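Long-range contacts in folylpolyglutamate synthase (FolC) (Helicobacter pylori, PDB 6K8C), which probably adds glutamate to dihydropteroate to make dihydrofolate and extends the polyglutamate tail of reduced folates, using ATP: residues K297-K301 and I326-I331; K307-N313 and I331-L337. One frame throughout, in Å; residues are numbered along the deposited sequence.

Interaction 1: K297-K301 and I326-I331; sequences KEEIK and ILKPVI
Within the glutamate ligase domain of this Mur ligase relative, two helices on one face of the six-stranded sheet meet here: Lys297, Ile300 and Lys301 of helix 290-303 pack against Ile326, Leu327, Pro329 and Val330, where helix 320-327 runs out through a short 3-10 segment into strand 331-336. Val330 is the apolar centre of the contact. Its CG1 lies between the aliphatic parts of two lysines, 3.9 Å from Lys297 CG and also 3.9 Å from Lys301 CG, with the Lys301 chain crossing it at about a right angle. The other methyl, CG2, touches Ile300 CD1 at 3.9 Å. Ile300 continues inward to Ile308 and Leu374 of the central strands, while Leu327, which brings CD2 to within 4.1 Å of Lys297 N, reaches Ala293 and Tyr376; the two residues thus tie both helices to the sheet. The lysines owe their different roles to their shapes. Lys301 stays extended beyond CG and turns its ammonium back to its own helix, where NZ forms a salt bridge of 3.2 Å with Glu298 OE1, on the syn side of the carboxylate. Lys297 instead sets off with CG opposite its backbone N (chi1 167°) and bends at chi3 (73°), which swings its end across to the neighbouring helix. There CD and CE pass close to Ile326 O, and NZ skirts the Pro329 ring at CG. Ile326 O, a carbonyl near the C-terminal end of its helix, lies at the negative end of the helix dipole, which probably favours an ammonium group beside it. Lys297 NZ donates to Ile326 O at 2.8 Å, in the carbonyl plane and on a lone pair, with a C=O...N angle of 140°.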
loop_
_atom_site.group_PDB
_atom_site.type_symbol
_atom_site.label_atom_id
_atom_site.label_comp_id
_atom_site.label_asym_id
_atom_site.label_seq_id
_atom_site.Cartn_x
_atom_site.Cartn_y
_atom_site.Cartn_z
ATOM N N LYS A 297 2.909 -4.950 -19.140
ATOM C CA LYS A 297 3.105 -5.357 -20.526
ATOM C C LYS A 297 4.239 -4.562 -21.164
ATOM O O LYS A 297 5.120 -5.129 -21.820
ATOM C CB LYS A 297 1.807 -5.175 -21.316
ATOM C CG LYS A 297 1.988 -5.282 -22.829
ATOM C CD LYS A 297 0.689 -5.703 -23.528
ATOM C CE LYS A 297 -0.340 -4.577 -23.559
ATOM N NZ LYS A 297 -1.580 -4.960 -24.325
ATOM N N GLU A 298 4.234 -3.241 -20.965
ATOM C CA GLU A 298 5.287 -2.402 -21.528
ATOM C C GLU A 298 6.641 -2.735 -20.913
ATOM O O GLU A 298 7.659 -2.761 -21.613
ATOM C CB GLU A 298 4.953 -0.924 -21.316
ATOM C CG GLU A 298 3.867 -0.382 -22.237
ATOM C CD GLU A 298 3.931 -0.971 -23.635
ATOM O OE1 GLU A 298 2.943 -1.611 -24.061
ATOM O OE2 GLU A 298 4.968 -0.790 -24.309
ATOM N N GLU A 299 6.671 -3.001 -19.606
ATOM C CA GLU A 299 7.933 -3.352 -18.962
ATOM C C GLU A 299 8.407 -4.737 -19.376
ATOM O O GLU A 299 9.616 -4.972 -19.467
ATOM C CB GLU A 299 7.791 -3.263 -17.446
ATOM C CG GLU A 299 8.084 -1.872 -16.914
ATOM C CD GLU A 299 9.553 -1.658 -16.618
ATOM O OE1 GLU A 299 10.236 -1.034 -17.455
ATOM O OE2 GLU A 299 10.029 -2.116 -15.557
ATOM N N ILE A 300 7.480 -5.661 -19.634
ATOM C CA ILE A 300 7.866 -6.962 -20.169
ATOM C C ILE A 300 8.518 -6.804 -21.538
ATOM O O ILE A 300 9.520 -7.460 -21.845
ATOM C CB ILE A 300 6.644 -7.897 -20.231
ATOM C CG1 ILE A 300 6.262 -8.384 -18.826
ATOM C CG2 ILE A 300 6.933 -9.081 -21.135
ATOM C CD1 ILE A 300 4.903 -9.073 -18.785
ATOM N N LYS A 301 7.955 -5.936 -22.384
ATOM C CA LYS A 301 8.548 -5.700 -23.697
ATOM C C LYS A 301 9.959 -5.143 -23.568
ATOM O O LYS A 301 10.875 -5.579 -24.274
ATOM C CB LYS A 301 7.676 -4.745 -24.512
ATOM C CG LYS A 301 6.288 -5.267 -24.853
ATOM C CD LYS A 301 5.441 -4.153 -25.450
ATOM C CE LYS A 301 4.187 -4.686 -26.122
ATOM N NZ LYS A 301 3.314 -3.573 -26.605
ATOM N N ILE A 326 -5.408 -7.790 -21.514
ATOM C CA ILE A 326 -4.362 -6.789 -21.716
ATOM C C ILE A 326 -2.987 -7.449 -21.769
ATOM O O ILE A 326 -2.135 -7.085 -22.591
ATOM C CB ILE A 326 -4.445 -5.717 -20.612
ATOM C CG1 ILE A 326 -5.646 -4.796 -20.860
ATOM C CG2 ILE A 326 -3.145 -4.920 -20.519
ATOM C CD1 ILE A 326 -6.145 -4.098 -19.610
ATOM N N LEU A 327 -2.753 -8.442 -20.907
ATOM C CA LEU A 327 -1.436 -9.065 -20.840
ATOM C C LEU A 327 -1.216 -10.090 -21.942
ATOM O O LEU A 327 -0.065 -10.343 -22.315
ATOM C CB LEU A 327 -1.229 -9.727 -19.474
ATOM C CG LEU A 327 -1.068 -8.749 -18.309
ATOM C CD1 LEU A 327 -1.251 -9.451 -16.968
ATOM C CD2 LEU A 327 0.295 -8.085 -18.395
ATOM N N LYS A 328 -2.288 -10.678 -22.476
ATOM C CA LYS A 328 -2.152 -11.766 -23.445
ATOM C C LYS A 328 -1.143 -11.511 -24.564
ATOM O O LYS A 328 -0.406 -12.450 -24.909
ATOM C CB LYS A 328 -3.524 -12.096 -24.057
ATOM C CG LYS A 328 -3.454 -13.249 -25.048
ATOM C CD LYS A 328 -4.800 -13.566 -25.670
ATOM C CE LYS A 328 -4.640 -14.638 -26.738
ATOM N NZ LYS A 328 -5.917 -14.864 -27.463
ATOM N N PRO A 329 -1.050 -10.318 -25.166
ATOM C CA PRO A 329 -0.082 -10.137 -26.264
ATOM C C PRO A 329 1.366 -10.436 -25.896
ATOM O O PRO A 329 2.172 -10.668 -26.804
ATOM C CB PRO A 329 -0.266 -8.665 -26.653
ATOM C CG PRO A 329 -1.683 -8.386 -26.330
ATOM C CD PRO A 329 -1.957 -9.159 -25.063
ATOM N N VAL A 330 1.731 -10.451 -24.612
ATOM C CA VAL A 330 3.106 -10.746 -24.221
ATOM C C VAL A 330 3.206 -12.014 -23.381
ATOM O O VAL A 330 4.258 -12.276 -22.793
ATOM C CB VAL A 330 3.756 -9.559 -23.479
ATOM C CG1 VAL A 330 3.884 -8.347 -24.392
ATOM C CG2 VAL A 330 2.973 -9.211 -22.222
ATOM N N ILE A 331 2.138 -12.808 -23.310
ATOM C CA ILE A 331 2.077 -13.976 -22.437
ATOM C C ILE A 331 1.827 -15.209 -23.293
ATOM O O ILE A 331 0.843 -15.263 -24.041
ATOM C CB ILE A 331 0.987 -13.835 -21.364
ATOM C CG1 ILE A 331 1.314 -12.671 -20.425
ATOM C CG2 ILE A 331 0.861 -15.137 -20.570
ATOM C CD1 ILE A 331 2.660 -12.820 -19.713
#

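Interaction 2: K307-N313 and I331-L337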
loop_
_atom_site.group_PDB
_atom_site.type_symbol
_atom_site.label_atom_id
_atom_site.label_comp_id
_atom_site.label_asym_id
_atom_site.label_seq_id
_atom_site.Cartn_x
_atom_site.Cartn_y
_atom_site.Cartn_z
ATOM N N LYS A 307 7.672 -13.120 -25.519
ATOM C CA LYS A 307 6.549 -13.606 -24.730
ATOM C C LYS A 307 7.068 -14.392 -23.533
ATOM O O LYS A 307 8.034 -15.151 -23.643
ATOM C CB LYS A 307 5.627 -14.483 -25.578
ATOM C CG LYS A 307 4.796 -13.725 -26.610
ATOM C CD LYS A 307 3.568 -14.537 -27.027
ATOM C CE LYS A 307 2.935 -13.986 -28.299
ATOM N NZ LYS A 307 1.810 -14.847 -28.768
ATOM N N ILE A 308 6.431 -14.202 -22.378
ATOM C CA ILE A 308 6.864 -14.840 -21.145
ATOM C C ILE A 308 5.687 -15.586 -20.528
ATOM O O ILE A 308 4.583 -15.605 -21.066
ATOM C CB ILE A 308 7.465 -13.833 -20.139
ATOM C CG1 ILE A 308 6.375 -12.937 -19.542
ATOM C CG2 ILE A 308 8.546 -12.993 -20.802
ATOM C CD1 ILE A 308 6.899 -12.020 -18.454
ATOM N N ILE A 309 5.945 -16.205 -19.382
ATOM C CA ILE A 309 4.948 -16.972 -18.647
ATOM C C ILE A 309 4.396 -16.113 -17.520
ATOM O O ILE A 309 5.149 -15.419 -16.827
ATOM C CB ILE A 309 5.564 -18.277 -18.106
ATOM C CG1 ILE A 309 6.100 -19.128 -19.264
ATOM C CG2 ILE A 309 4.555 -19.056 -17.272
ATOM C CD1 ILE A 309 6.719 -20.447 -18.819
ATOM N N LEU A 310 3.083 -16.159 -17.328
ATOM C CA LEU A 310 2.429 -15.436 -16.245
ATOM C C LEU A 310 2.125 -16.386 -15.092
ATOM O O LEU A 310 1.504 -17.434 -15.295
ATOM C CB LEU A 310 1.137 -14.776 -16.737
ATOM C CG LEU A 310 0.394 -13.928 -15.704
ATOM C CD1 LEU A 310 1.202 -12.683 -15.354
ATOM C CD2 LEU A 310 -0.982 -13.537 -16.227
ATOM N N ILE A 311 2.565 -16.019 -13.890
ATOM C CA ILE A 311 2.208 -16.721 -12.660
ATOM C C ILE A 311 1.165 -15.870 -11.952
ATOM O O ILE A 311 1.440 -14.721 -11.585
ATOM C CB ILE A 311 3.442 -16.964 -11.772
ATOM C CG1 ILE A 311 4.410 -17.914 -12.476
ATOM C CG2 ILE A 311 3.037 -17.539 -10.417
ATOM C CD1 ILE A 311 5.829 -17.878 -11.920
ATOM N N TYR A 312 -0.036 -16.416 -11.766
ATOM C CA TYR A 312 -1.198 -15.556 -11.598
ATOM C C TYR A 312 -2.271 -16.202 -10.734
ATOM O O TYR A 312 -2.534 -17.405 -10.833
ATOM C CB TYR A 312 -1.790 -15.208 -12.976
ATOM C CG TYR A 312 -3.056 -14.378 -12.947
ATOM C CD1 TYR A 312 -2.999 -12.989 -12.900
ATOM C CD2 TYR A 312 -4.309 -14.981 -12.982
ATOM C CE1 TYR A 312 -4.157 -12.223 -12.880
ATOM C CE2 TYR A 312 -5.468 -14.225 -12.958
ATOM C CZ TYR A 312 -5.386 -12.847 -12.908
ATOM O OH TYR A 312 -6.538 -12.090 -12.885
ATOM N N ASN A 313 -2.891 -15.376 -9.896
ATOM C CA ASN A 313 -4.213 -15.632 -9.345
ATOM C C ASN A 313 -4.810 -14.278 -8.990
ATOM O O ASN A 313 -4.122 -13.256 -9.022
ATOM C CB ASN A 313 -4.162 -16.569 -8.132
ATOM C CG ASN A 313 -5.358 -17.507 -8.071
ATOM O OD1 ASN A 313 -6.419 -17.217 -8.628
ATOM N ND2 ASN A 313 -5.195 -18.632 -7.386
ATOM N N ILE A 331 2.138 -12.808 -23.310
ATOM C CA ILE A 331 2.077 -13.976 -22.437
ATOM C C ILE A 331 1.827 -15.209 -23.293
ATOM O O ILE A 331 0.843 -15.263 -24.041
ATOM C CB ILE A 331 0.987 -13.835 -21.364
ATOM C CG1 ILE A 331 1.314 -12.671 -20.425
ATOM C CG2 ILE A 331 0.861 -15.137 -20.570
ATOM C CD1 ILE A 331 2.660 -12.820 -19.713
ATOM N N LYS A 332 2.706 -16.204 -23.172
ATOM C CA LYS A 332 2.547 -17.451 -23.908
ATOM C C LYS A 332 1.890 -18.550 -23.090
ATOM O O LYS A 332 1.381 -19.512 -23.672
ATOM C CB LYS A 332 3.905 -17.949 -24.420
ATOM C CG LYS A 332 4.879 -18.380 -23.324
ATOM C CD LYS A 332 6.244 -18.685 -23.919
ATOM C CE LYS A 332 7.238 -19.126 -22.852
ATOM N NZ LYS A 332 8.554 -19.457 -23.469
ATOM N N LYS A 333 1.876 -18.428 -21.766
ATOM C CA LYS A 333 1.262 -19.439 -20.921
ATOM C C LYS A 333 0.994 -18.827 -19.556
ATOM O O LYS A 333 1.742 -17.963 -19.094
ATOM C CB LYS A 333 2.155 -20.682 -20.789
ATOM C CG LYS A 333 1.462 -21.884 -20.161
ATOM C CD LYS A 333 2.330 -23.133 -20.232
ATOM C CE LYS A 333 1.591 -24.349 -19.691
ATOM N NZ LYS A 333 2.524 -25.438 -19.287
ATOM N N VAL A 334 -0.087 -19.276 -18.924
ATOM C CA VAL A 334 -0.447 -18.855 -17.575
ATOM C C VAL A 334 -0.286 -20.043 -16.642
ATOM O O VAL A 334 -0.858 -21.112 -16.884
ATOM C CB VAL A 334 -1.882 -18.308 -17.507
ATOM C CG1 VAL A 334 -2.216 -17.878 -16.079
ATOM C CG2 VAL A 334 -2.066 -17.143 -18.483
ATOM N N LEU A 335 0.488 -19.861 -15.577
ATOM C CA LEU A 335 0.577 -20.843 -14.504
ATOM C C LEU A 335 -0.226 -20.312 -13.324
ATOM O O LEU A 335 0.142 -19.300 -12.720
ATOM C CB LEU A 335 2.031 -21.109 -14.118
ATOM C CG LEU A 335 2.913 -21.695 -15.228
ATOM C CD1 LEU A 335 4.345 -21.887 -14.739
ATOM C CD2 LEU A 335 2.337 -23.005 -15.755
ATOM N N ILE A 336 -1.335 -20.979 -13.012
ATOM C CA ILE A 336 -2.180 -20.537 -11.910
ATOM C C ILE A 336 -1.510 -20.882 -10.588
ATOM O O ILE A 336 -1.144 -22.039 -10.345
ATOM C CB ILE A 336 -3.574 -21.174 -12.007
ATOM C CG1 ILE A 336 -4.194 -20.894 -13.380
ATOM C CG2 ILE A 336 -4.469 -20.665 -10.884
ATOM C CD1 ILE A 336 -5.364 -21.788 -13.718
ATOM N N LEU A 337 -1.345 -19.876 -9.726
ATOM C CA LEU A 337 -0.793 -20.075 -8.385
ATOM C C LEU A 337 -1.939 -20.438 -7.451
ATOM O O LEU A 337 -2.641 -19.573 -6.922
ATOM C CB LEU A 337 -0.049 -18.834 -7.904
ATOM C CG LEU A 337 0.810 -19.029 -6.651
ATOM C CD1 LEU A 337 1.902 -20.034 -6.905
ATOM C CD2 LEU A 337 1.401 -17.710 -6.175
HETATM O O HOH W 1 9.478 -16.754 -25.314
HETATM O O HOH W 2 -0.299 -14.702 -26.692
#
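Strands 308-312 and 331-336 run side by side in the same direction, and Leu310 and Tyr312 each bind the partner strand through both N and O. Lys332 N donates to Ile308 O at 2.9 Å. Leu310 N donates to Lys333 O at 2.9 Å, while Leu335 N donates to Leu310 O; Tyr312 repeats the pattern with Leu335 O and Leu337 N. Beyond the strand end, Asn313 ND2 reaches Leu337 O at 2.8 Å from well above the carbonyl plane.

Apolar packing covers both faces. On one, Ile308 CG1 meets Ile331 CD1 at 3.7 Å, Leu310 CB rests on Ile331 CG2, and Tyr312 CB touches Val334 CG1; the ring leads away from the partner strand, and OH is hydrogen-bonded to His288 NE2. On the other, Ile309 CG2 lies 3.7 Å from Leu335 CG, and Ile311 CG2 approaches Leu337 CB.

Water and charge mark the open end. One water joins Lys307 NZ to Ile331 O; the extended Lys332 chain runs past Ile309 CG1 (3.8 Å from CE) to a salt bridge with Glu371. The two parallel strands, linked through helix 320-327, form a classic beta-alpha-beta unit of the ligase domain's sheet.

Interactions 1 and 2 are consecutive layers of one region, their centres 11 Å apart, and they share Ile331, the residue at which the chain passes from the helix end into the strand. The helix layer 297-301/326-331 sits on the sheet pair 307-313/331-337: Ile300 CD1 packs on Ile308 CD1 at 3.6 Å, and Val330 O probably accepts a hydrogen bond from Ile308 N at 2.9 Å, carrying the parallel ladder back to the start of the strand. Along the chain the segments alternate, helix 290-303 leading to strand 308-312 and helix 320-327 to strand 331-336, so interaction 1 packs the helices that precede the two strands paired in interaction 2.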